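Local coordinates for HpuA (Kingella denitrificans ATCC 33394, PDB 5EC6), which probably serves as an outer-membrane lipoprotein receptor that binds haemoglobin, as part of iron acquisition from the host, at residues Lys56-Pro59 with Gly63-Leu66. Residues are numbered along the deposited sequence; the frame is centred on the assembly and turned at random.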
loop_
_atom_site.group_PDB
_atom_site.type_symbol
_atom_site.label_atom_id
_atom_site.label_comp_id
_atom_site.label_asym_id
_atom_site.label_seq_id
_atom_site.Cartn_x
_atom_site.Cartn_y
_atom_site.Cartn_z
ATOM N N LYS A 56 -14.745 15.822 -16.237
ATOM C CA LYS A 56 -13.981 17.064 -16.253
ATOM C C LYS A 56 -13.962 17.603 -17.684
ATOM O O LYS A 56 -13.983 16.833 -18.605
ATOM C CB LYS A 56 -12.502 16.857 -15.885
ATOM C CG LYS A 56 -12.262 16.083 -14.613
ATOM C CD LYS A 56 -10.778 15.968 -14.302
ATOM C CE LYS A 56 -10.557 15.736 -12.819
ATOM N NZ LYS A 56 -9.252 15.067 -12.586
ATOM N N PRO A 57 -13.880 18.926 -17.839
ATOM C CA PRO A 57 -13.804 19.452 -19.220
ATOM C C PRO A 57 -12.445 19.141 -19.846
ATOM O O PRO A 57 -11.423 19.160 -19.165
ATOM C CB PRO A 57 -13.933 20.964 -19.028
ATOM C CG PRO A 57 -13.558 21.210 -17.634
ATOM C CD PRO A 57 -13.957 20.000 -16.843
ATOM N N SER A 58 -12.442 18.869 -21.162
ATOM C CA SER A 58 -11.201 18.676 -21.864
ATOM C C SER A 58 -10.377 20.000 -21.820
ATOM O O SER A 58 -10.962 21.067 -22.062
ATOM C CB SER A 58 -11.490 18.367 -23.341
ATOM O OG SER A 58 -10.283 18.365 -24.092
ATOM N N PRO A 59 -9.054 19.928 -21.604
ATOM C CA PRO A 59 -8.192 21.100 -21.788
ATOM C C PRO A 59 -8.011 21.525 -23.216
ATOM O O PRO A 59 -7.412 22.592 -23.419
ATOM C CB PRO A 59 -6.834 20.644 -21.231
ATOM C CG PRO A 59 -7.151 19.491 -20.345
ATOM C CD PRO A 59 -8.279 18.815 -21.022
ATOM N N GLY A 63 -15.995 22.125 -25.424
ATOM C CA GLY A 63 -17.241 21.463 -25.138
ATOM C C GLY A 63 -17.136 19.982 -24.747
ATOM O O GLY A 63 -18.143 19.383 -24.356
ATOM N N LEU A 64 -15.958 19.388 -24.877
ATOM C CA LEU A 64 -15.809 17.947 -24.691
ATOM C C LEU A 64 -15.637 17.685 -23.195
ATOM O O LEU A 64 -14.804 18.313 -22.522
ATOM C CB LEU A 64 -14.597 17.429 -25.445
ATOM C CG LEU A 64 -14.285 15.931 -25.422
ATOM C CD1 LEU A 64 -15.415 15.182 -26.111
ATOM C CD2 LEU A 64 -12.927 15.573 -26.036
ATOM N N MET A 65 -16.446 16.771 -22.703
ATOM C CA MET A 65 -16.343 16.311 -21.294
ATOM C C MET A 65 -15.708 14.917 -21.261
ATOM O O MET A 65 -16.103 14.003 -22.018
ATOM C CB MET A 65 -17.749 16.282 -20.709
ATOM C CG MET A 65 -18.482 17.619 -20.754
ATOM S SD MET A 65 -17.617 18.966 -19.996
ATOM C CE MET A 65 -17.478 18.353 -18.305
ATOM N N LEU A 66 -14.716 14.775 -20.384
ATOM C CA LEU A 66 -13.951 13.567 -20.230
ATOM C C LEU A 66 -14.364 12.889 -18.901
ATOM O O LEU A 66 -14.268 13.511 -17.854
ATOM C CB LEU A 66 -12.472 13.903 -20.179
ATOM C CG LEU A 66 -11.929 14.729 -21.374
ATOM C CD1 LEU A 66 -10.513 15.129 -21.140
ATOM C CD2 LEU A 66 -12.114 13.954 -22.680
#
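L66, S58 and K56 bury most of the surface at the loop end of the antiparallel beta hairpin of strands 48-57 and 65-74. K56 and L66 are a hydrogen-bonded pair: L66 N reaches K56 O at 2.8 Å (N-H...O angle 173°), while K56 N returns a bond to L66 O at 2.9 Å. Beyond the non-hydrogen-bonded pair P57-M65, S58 N donates to L64 O at 2.8 Å, so the pairing runs one step past the strand ends. The L66 side chain leans over this backbone, its CD1 lying 3.7 Å from S58 CA and touching P59 CD more loosely. With CG anti to the carbonyl carbon (chi1 -55°) and chi2 extended, CD1 is carried from K56 toward S58 and the turn. On the other face, M65 bends at chi2 and chi3, folding its methyl CE against the K56-P57 peptide, 3.7 Å from P57 N. Every residue is at least partly exposed and the contact's centre lies about 31 Å from the chain's, consistent with a hairpin tip at the chain's periphery. Within the turn, S58 OG hydrogen-bonds to Y60 N and I61 N, while S58 CB packs 3.9 Å from L64 CB.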